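Local coordinates for N-acetylmuramoyl-L-alanine amidase domain-containing protein SAOUHSC_02979 (Staphylococcus aureus, PDB 5T1Q) that is a secreted hydrolase with probable amidase activity, represented here by a piece that joins a glucosaminidase-family domain of the lysozyme clan to a C-terminal CHAP domain, at residues 54-59 and 204-209; 180-185 and 198-203. All blocks are in the same frame, centred on the assembly; numbering follows the deposited sequence.

In the fold
Both contacts use helix 195-205: contact 2 sets its middle (198-203) against helix 178-185, and contact 1 sets its C-terminal end and the following turn (204-209) against residues 54-59, where strand 52-54 runs into helix 58-78. Their centres lie about 13 Å apart. Along the chain the order is 54-59, 180-185, 198-203, 204-209, so contact 2 falls wholly between the two halves of contact 1. The two also touch directly, through a probable hydrogen bond from L208 N to I203 O (3.1 Å) and packing of V54 CG1 on S201 and I202. Helix 195-205 thus joins helix 178-185 to the turn between strand 52-54 and helix 58-78.

Contact 1 of 2, residues 54-59 and 204-209; sequences VVDSKD and KHYQLT
V54, D56, H205 and Y206 form the tight part of the contact. V54 CG2 lies 3.4 Å from H205 ND1 and 3.8 Å from Y206 CE2, filling the angle between two rings that already pack on each other, with H205 ND1 over the centre of one Y206 face. That nitrogen is buried and has no polar partner in the model. D56 meets the H205 ring at its edge: OD1 sits near the ring plane, 3.3 Å from CE1, with the carboxylate turned 85° against the ring. Its CG is anti to the backbone N (chi1 -168°), which swings the carboxylate toward H205, while R61 takes OD1 in a salt bridge. The Y206 hydroxyl end is looser: a water spans the gap, 2.7 Å from Y206 OH and donating to V55 O at 2.8 Å. Beyond Y206 the helix closes in a Schellman motif, with Q207 at positive phi and Q207 N bonded to K204 O (3.2 Å). The Y229 ring stacks on H205 and its OH is hydrogen-bonded to V54 N, Y206 rests against T60 and R61 of helix 58-78, and L208 packs on helix 82-93 as the chain leaves helix 195-205.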
ATOM      1  N   VAL A  54       7.900  -6.721  -0.361  1.00 33.46           N
ATOM      2  CA  VAL A  54       7.286  -5.883   0.648  1.00 34.41           C
ATOM      3  C   VAL A  54       8.322  -4.846   1.071  1.00 36.11           C
ATOM      4  O   VAL A  54       9.540  -5.037   0.881  1.00 34.47           O
ATOM      5  CB  VAL A  54       6.877  -6.699   1.910  1.00 34.70           C
ATOM      6  CG1 VAL A  54       6.056  -7.922   1.528  1.00 34.99           C
ATOM      7  CG2 VAL A  54       8.098  -7.131   2.723  1.00 35.98           C
ATOM      8  N   VAL A  55       7.842  -3.742   1.624  1.00 39.50           N
ATOM      9  CA  VAL A  55       8.726  -2.741   2.199  1.00 41.43           C
ATOM     10  C   VAL A  55       8.931  -3.239   3.630  1.00 43.70           C
ATOM     11  O   VAL A  55       8.011  -3.189   4.437  1.00 45.04           O
ATOM     12  CB  VAL A  55       8.103  -1.338   2.189  1.00 42.59           C
ATOM     13  CG1 VAL A  55       8.997  -0.355   2.937  1.00 44.42           C
ATOM     14  CG2 VAL A  55       7.868  -0.872   0.758  1.00 41.89           C
ATOM     15  N   ASP A  56      10.122  -3.768   3.911  1.00 47.21           N
ATOM     16  CA  ASP A  56      10.478  -4.324   5.228  1.00 49.67           C
ATOM     17  C   ASP A  56      10.291  -3.254   6.315  1.00 51.08           C
ATOM     18  O   ASP A  56      10.535  -2.071   6.070  1.00 49.50           O
ATOM     19  CB  ASP A  56      11.932  -4.824   5.184  1.00 53.16           C
ATOM     20  CG  ASP A  56      12.309  -5.682   6.377  1.00 55.40           C
ATOM     21  OD1 ASP A  56      11.428  -6.358   6.953  1.00 55.03           O
ATOM     22  OD2 ASP A  56      13.512  -5.704   6.720  1.00 58.23           O
ATOM     23  N   SER A  57       9.864  -3.664   7.511  1.00 52.08           N
ATOM     24  CA  SER A  57       9.544  -2.698   8.572  1.00 53.76           C
ATOM     25  C   SER A  57       9.469  -3.327   9.964  1.00 54.13           C
ATOM     26  O   SER A  57       9.029  -4.471  10.111  1.00 53.45           O
ATOM     27  CB  SER A  57       8.184  -2.054   8.233  1.00 54.41           C
ATOM     28  OG  SER A  57       7.717  -1.198   9.254  1.00 55.59           O
ATOM     29  N   LYS A  58       9.892  -2.580  10.985  1.00 53.91           N
ATOM     30  CA  LYS A  58       9.796  -3.084  12.363  1.00 54.16           C
ATOM     31  C   LYS A  58       8.337  -2.979  12.850  1.00 49.40           C
ATOM     32  O   LYS A  58       7.920  -3.750  13.706  1.00 48.88           O
ATOM     33  CB  LYS A  58      10.761  -2.382  13.333  1.00 57.35           C
ATOM     34  CG  LYS A  58      10.901  -3.156  14.649  1.00 62.37           C
ATOM     35  CD  LYS A  58      11.902  -2.566  15.639  1.00 67.06           C
ATOM     36  CE  LYS A  58      11.386  -1.303  16.318  1.00 68.63           C
ATOM     37  NZ  LYS A  58      12.340  -0.811  17.357  1.00 70.78           N
ATOM     38  N   ASP A  59       7.575  -2.021  12.319  1.00 46.50           N
ATOM     39  CA  ASP A  59       6.150  -1.905  12.664  1.00 45.70           C
ATOM     40  C   ASP A  59       5.403  -3.176  12.265  1.00 41.29           C
ATOM     41  O   ASP A  59       4.584  -3.673  13.029  1.00 41.20           O
ATOM     42  CB  ASP A  59       5.498  -0.691  11.993  1.00 46.25           C
ATOM     43  CG  ASP A  59       5.911   0.636  12.629  1.00 49.13           C
ATOM     44  OD1 ASP A  59       6.264   0.656  13.830  1.00 49.78           O
ATOM     45  OD2 ASP A  59       5.848   1.669  11.927  1.00 49.58           O
ATOM     46  N   LYS A 204       5.436 -15.023   2.410  1.00 35.89           N
ATOM     47  CA  LYS A 204       6.775 -15.537   2.234  1.00 39.54           C
ATOM     48  C   LYS A 204       7.808 -14.816   3.102  1.00 38.48           C
ATOM     49  O   LYS A 204       8.490 -15.439   3.907  1.00 40.46           O
ATOM     50  CB  LYS A 204       7.181 -15.428   0.761  1.00 41.94           C
ATOM     51  CG  LYS A 204       8.578 -15.933   0.451  1.00 45.66           C
ATOM     52  CD  LYS A 204       8.853 -15.827  -1.039  1.00 48.87           C
ATOM     53  CE  LYS A 204      10.281 -16.230  -1.363  1.00 51.95           C
ATOM     54  NZ  LYS A 204      10.593 -16.009  -2.805  1.00 54.07           N
ATOM     55  N   HIS A 205       7.888 -13.502   2.953  1.00 35.84           N
ATOM     56  CA  HIS A 205       8.884 -12.713   3.644  1.00 35.01           C
ATOM     57  C   HIS A 205       8.723 -12.716   5.170  1.00 35.56           C
ATOM     58  O   HIS A 205       9.711 -12.831   5.891  1.00 35.03           O
ATOM     59  CB  HIS A 205       8.890 -11.278   3.100  1.00 34.01           C
ATOM     60  CG  HIS A 205       9.982 -10.434   3.664  1.00 34.16           C
ATOM     61  ND1 HIS A 205       9.755  -9.456   4.609  1.00 34.15           N
ATOM     62  CD2 HIS A 205      11.319 -10.457   3.456  1.00 34.89           C
ATOM     63  CE1 HIS A 205      10.906  -8.899   4.945  1.00 34.44           C
ATOM     64  NE2 HIS A 205      11.870  -9.487   4.260  1.00 35.21           N
ATOM     65  N   TYR A 206       7.494 -12.600   5.663  1.00 33.76           N
ATOM     66  CA  TYR A 206       7.283 -12.600   7.108  1.00 34.55           C
ATOM     67  C   TYR A 206       7.109 -14.004   7.718  1.00 35.68           C
ATOM     68  O   TYR A 206       6.834 -14.120   8.909  1.00 36.39           O
ATOM     69  CB  TYR A 206       6.167 -11.628   7.499  1.00 33.92           C
ATOM     70  CG  TYR A 206       6.580 -10.185   7.270  1.00 33.78           C
ATOM     71  CD1 TYR A 206       7.477  -9.567   8.127  1.00 34.57           C
ATOM     72  CD2 TYR A 206       6.090  -9.445   6.189  1.00 33.44           C
ATOM     73  CE1 TYR A 206       7.878  -8.254   7.926  1.00 34.47           C
ATOM     74  CE2 TYR A 206       6.481  -8.125   5.981  1.00 33.02           C
ATOM     75  CZ  TYR A 206       7.381  -7.537   6.858  1.00 33.50           C
ATOM     76  OH  TYR A 206       7.793  -6.234   6.686  1.00 33.32           O
ATOM     77  N   GLN A 207       7.318 -15.044   6.900  1.00 36.01           N
ATOM     78  CA  GLN A 207       7.272 -16.442   7.331  1.00 37.41           C
ATOM     79  C   GLN A 207       5.993 -16.756   8.106  1.00 37.46           C
ATOM     80  O   GLN A 207       6.022 -17.372   9.188  1.00 36.58           O
ATOM     81  CB  GLN A 207       8.505 -16.769   8.179  1.00 40.46           C
ATOM     82  CG  GLN A 207       9.844 -16.569   7.485  1.00 42.45           C
ATOM     83  CD  GLN A 207      10.153 -17.588   6.391  1.00 44.27           C
ATOM     84  OE1 GLN A 207       9.694 -18.724   6.422  1.00 46.42           O
ATOM     85  NE2 GLN A 207      10.976 -17.182   5.439  1.00 45.90           N
ATOM     86  N   LEU A 208       4.865 -16.350   7.531  1.00 36.20           N
ATOM     87  CA  LEU A 208       3.588 -16.504   8.195  1.00 35.92           C
ATOM     88  C   LEU A 208       3.023 -17.936   8.231  1.00 38.10           C
ATOM     89  O   LEU A 208       2.064 -18.186   8.976  1.00 39.01           O
ATOM     90  CB  LEU A 208       2.574 -15.532   7.593  1.00 34.67           C
ATOM     91  CG  LEU A 208       2.982 -14.051   7.578  1.00 33.70           C
ATOM     92  CD1 LEU A 208       1.873 -13.203   6.959  1.00 32.40           C
ATOM     93  CD2 LEU A 208       3.317 -13.551   8.978  1.00 34.29           C
ATOM     94  N   THR A 209       3.579 -18.870   7.453  1.00 38.46           N
ATOM     95  CA  THR A 209       3.106 -20.262   7.503  1.00 39.70           C
ATOM     96  C   THR A 209       3.418 -20.907   8.856  1.00 40.56           C
ATOM     97  O   THR A 209       2.769 -21.871   9.254  1.00 41.40           O
ATOM     98  CB  THR A 209       3.726 -21.149   6.409  1.00 41.13           C
ATOM     99  OG1 THR A 209       5.156 -21.092   6.501  1.00 43.32           O
ATOM    100  CG2 THR A 209       3.281 -20.693   5.029  1.00 40.89           C
TER
HETATM  101  O   HOH W   1       5.887  -4.600   5.591  1.00 35.36           O

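Contact 2 of 2, residues 180-185 and 198-203; sequences DATSHL and KLNSII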
ATOM      1  N   ASP A 180      -3.297 -21.230  -3.164  1.00 45.13           N
ATOM      2  CA  ASP A 180      -4.575 -21.510  -3.801  1.00 45.45           C
ATOM      3  C   ASP A 180      -5.601 -20.542  -3.215  1.00 42.32           C
ATOM      4  O   ASP A 180      -6.432 -19.984  -3.937  1.00 40.65           O
ATOM      5  CB  ASP A 180      -4.980 -22.965  -3.565  1.00 48.82           C
ATOM      6  CG  ASP A 180      -4.020 -23.952  -4.230  1.00 52.08           C
ATOM      7  OD1 ASP A 180      -3.901 -23.910  -5.474  1.00 54.49           O
ATOM      8  OD2 ASP A 180      -3.401 -24.776  -3.513  1.00 54.17           O
ATOM      9  N   ALA A 181      -5.489 -20.315  -1.907  1.00 40.12           N
ATOM     10  CA  ALA A 181      -6.379 -19.414  -1.194  1.00 38.53           C
ATOM     11  C   ALA A 181      -6.203 -17.952  -1.616  1.00 37.15           C
ATOM     12  O   ALA A 181      -7.188 -17.268  -1.905  1.00 36.01           O
ATOM     13  CB  ALA A 181      -6.188 -19.563   0.305  1.00 38.52           C
ATOM     14  N   THR A 182      -4.962 -17.471  -1.675  1.00 37.10           N
ATOM     15  CA  THR A 182      -4.720 -16.083  -2.087  1.00 36.18           C
ATOM     16  C   THR A 182      -5.214 -15.818  -3.523  1.00 37.11           C
ATOM     17  O   THR A 182      -5.737 -14.739  -3.798  1.00 36.86           O
ATOM     18  CB  THR A 182      -3.242 -15.666  -1.950  1.00 35.63           C
ATOM     19  OG1 THR A 182      -2.425 -16.490  -2.779  1.00 36.49           O
ATOM     20  CG2 THR A 182      -2.764 -15.770  -0.498  1.00 35.79           C
ATOM     21  N   SER A 183      -5.093 -16.799  -4.418  1.00 39.85           N
ATOM     22  CA  SER A 183      -5.551 -16.611  -5.814  1.00 42.35           C
ATOM     23  C   SER A 183      -7.075 -16.432  -5.915  1.00 43.14           C
ATOM     24  O   SER A 183      -7.564 -15.787  -6.845  1.00 44.44           O
ATOM     25  CB  SER A 183      -5.124 -17.771  -6.715  1.00 44.53           C
ATOM     26  OG  SER A 183      -5.849 -18.943  -6.406  1.00 47.81           O
ATOM     27  N   HIS A 184      -7.819 -17.021  -4.978  1.00 43.14           N
ATOM     28  CA  HIS A 184      -9.287 -16.870  -4.956  1.00 43.06           C
ATOM     29  C   HIS A 184      -9.735 -15.561  -4.294  1.00 41.63           C
ATOM     30  O   HIS A 184     -10.872 -15.136  -4.470  1.00 42.05           O
ATOM     31  CB  HIS A 184      -9.958 -18.085  -4.320  1.00 43.75           C
ATOM     32  CG  HIS A 184      -9.919 -19.306  -5.188  1.00 45.70           C
ATOM     33  ND1 HIS A 184      -8.977 -20.304  -5.036  1.00 46.72           N
ATOM     34  CD2 HIS A 184     -10.691 -19.674  -6.238  1.00 47.34           C
ATOM     35  CE1 HIS A 184      -9.182 -21.242  -5.944  1.00 48.52           C
ATOM     36  NE2 HIS A 184     -10.220 -20.886  -6.683  1.00 48.95           N
ATOM     37  N   LEU A 185      -8.850 -14.932  -3.531  1.00 40.41           N
ATOM     38  CA  LEU A 185      -9.147 -13.614  -2.951  1.00 41.04           C
ATOM     39  C   LEU A 185      -8.984 -12.533  -4.025  1.00 42.26           C
ATOM     40  O   LEU A 185      -9.505 -11.423  -3.892  1.00 42.56           O
ATOM     41  CB  LEU A 185      -8.233 -13.322  -1.761  1.00 39.42           C
ATOM     42  CG  LEU A 185      -8.480 -14.172  -0.512  1.00 39.52           C
ATOM     43  CD1 LEU A 185      -7.334 -14.038   0.465  1.00 38.40           C
ATOM     44  CD2 LEU A 185      -9.803 -13.795   0.147  1.00 39.61           C
ATOM     45  N   LYS A 198       0.638  -9.842  -3.966  1.00 29.61           N
ATOM     46  CA  LYS A 198       0.966  -9.053  -2.788  1.00 28.38           C
ATOM     47  C   LYS A 198       0.862  -9.900  -1.518  1.00 27.48           C
ATOM     48  O   LYS A 198       1.771  -9.879  -0.686  1.00 27.41           O
ATOM     49  CB  LYS A 198       0.073  -7.814  -2.689  1.00 28.58           C
ATOM     50  CG  LYS A 198       0.421  -6.731  -3.701  1.00 29.47           C
ATOM     51  CD  LYS A 198      -0.537  -5.560  -3.581  1.00 30.15           C
ATOM     52  CE  LYS A 198      -0.141  -4.417  -4.494  1.00 30.87           C
ATOM     53  NZ  LYS A 198      -1.011  -3.237  -4.252  1.00 31.07           N
ATOM     54  N   LEU A 199      -0.232 -10.650  -1.367  1.00 26.83           N
ATOM     55  CA  LEU A 199      -0.392 -11.503  -0.191  1.00 26.69           C
ATOM     56  C   LEU A 199       0.723 -12.548  -0.120  1.00 27.19           C
ATOM     57  O   LEU A 199       1.305 -12.760   0.941  1.00 27.19           O
ATOM     58  CB  LEU A 199      -1.764 -12.187  -0.163  1.00 26.94           C
ATOM     59  CG  LEU A 199      -2.999 -11.309   0.046  1.00 26.09           C
ATOM     60  CD1 LEU A 199      -4.243 -12.181   0.076  1.00 27.39           C
ATOM     61  CD2 LEU A 199      -2.911 -10.495   1.327  1.00 25.64           C
ATOM     62  N   ASN A 200       1.027 -13.174  -1.253  1.00 27.51           N
ATOM     63  CA  ASN A 200       2.078 -14.179  -1.325  1.00 28.81           C
ATOM     64  C   ASN A 200       3.408 -13.584  -0.880  1.00 28.96           C
ATOM     65  O   ASN A 200       4.128 -14.200  -0.106  1.00 29.21           O
ATOM     66  CB  ASN A 200       2.172 -14.780  -2.742  1.00 29.33           C
ATOM     67  CG  ASN A 200       0.913 -15.555  -3.131  1.00 30.15           C
ATOM     68  OD1 ASN A 200       0.125 -15.961  -2.272  1.00 29.98           O
ATOM     69  ND2 ASN A 200       0.717 -15.758  -4.425  1.00 30.83           N
ATOM     70  N   SER A 201       3.698 -12.364  -1.331  1.00 28.69           N
ATOM     71  CA  SER A 201       4.927 -11.677  -0.941  1.00 29.71           C
ATOM     72  C   SER A 201       5.009 -11.473   0.576  1.00 29.99           C
ATOM     73  O   SER A 201       6.069 -11.648   1.174  1.00 31.08           O
ATOM     74  CB  SER A 201       5.022 -10.321  -1.635  1.00 30.11           C
ATOM     75  OG  SER A 201       6.202  -9.643  -1.238  1.00 31.97           O
ATOM     76  N   ILE A 202       3.898 -11.075   1.182  1.00 28.47           N
ATOM     77  CA  ILE A 202       3.850 -10.856   2.626  1.00 28.93           C
ATOM     78  C   ILE A 202       4.044 -12.185   3.379  1.00 30.09           C
ATOM     79  O   ILE A 202       4.827 -12.269   4.322  1.00 29.89           O
ATOM     80  CB  ILE A 202       2.511 -10.202   3.046  1.00 28.26           C
ATOM     81  CG1 ILE A 202       2.388  -8.802   2.434  1.00 27.12           C
ATOM     82  CG2 ILE A 202       2.421 -10.115   4.567  1.00 29.27           C
ATOM     83  CD1 ILE A 202       1.012  -8.172   2.545  1.00 25.86           C
ATOM     84  N   ILE A 203       3.327 -13.215   2.946  1.00 30.82           N
ATOM     85  CA  ILE A 203       3.389 -14.524   3.588  1.00 32.69           C
ATOM     86  C   ILE A 203       4.798 -15.093   3.570  1.00 35.27           C
ATOM     87  O   ILE A 203       5.288 -15.586   4.595  1.00 37.16           O
ATOM     88  CB  ILE A 203       2.411 -15.511   2.925  1.00 33.20           C
ATOM     89  CG1 ILE A 203       0.962 -15.047   3.177  1.00 32.16           C
ATOM     90  CG2 ILE A 203       2.617 -16.921   3.471  1.00 34.42           C
ATOM     91  CD1 ILE A 203      -0.070 -15.775   2.365  1.00 32.74           C
TER
HETATM   92  O   HOH W   2      -1.625 -17.148  -5.233  1.00 32.82           O
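T182 and N200 are joined by the direct hydrogen bond of a helical hairpin, in which helices 178-185 and 195-205 of the glucosaminidase-family domain run roughly antiparallel. The axes of segments 180-185 and 198-203 approach to 9.8 Å, with 145° between their N-to-C directions. T182 OG1 donates to N200 OD1 at 2.7 Å, meeting the amide oxygen at a C=O...donor angle of 123° and a little out of its plane. A water completes a small ring: it donates to T182 OG1 at 2.7 Å and accepts from N200 ND2 at 2.8 Å, so both ends of the amide are engaged and its rotation is fixed. K179 O also lies within weak hydrogen-bonding range of OG1, whose single proton could at most be shared between the two oxygens.

T182 OG1 sits between the backbone N and the carbonyl carbon (chi1 61°), which turns the hydroxyl to N200 and sets CG2 mainly against the apolar side, 3.7 Å from L199 CB and also near L199 CD1 and I203 CD1. The L199 and T182 side chains run antiparallel alongside one another. Further along, L185 lies roughly perpendicular to L199, their CD1 methyls 3.6 Å apart.

Outside this first shell, helix 82-93 lies across the apolar side, V84 and Q88 touching L185 and L91 touching L199. N200 is flanked by Y178 and K179 of the first helix. A salt bridge from K198 to D192 ties helix 195-205 to the loop before it.

Backbone bonds are weak toward the end of helix 178-185, where side chains also bind the main chain: S183 OG (2.7 Å) and H184 ND1 (2.8 Å) both donate to D180 O, one above and one below the plane of that carbonyl.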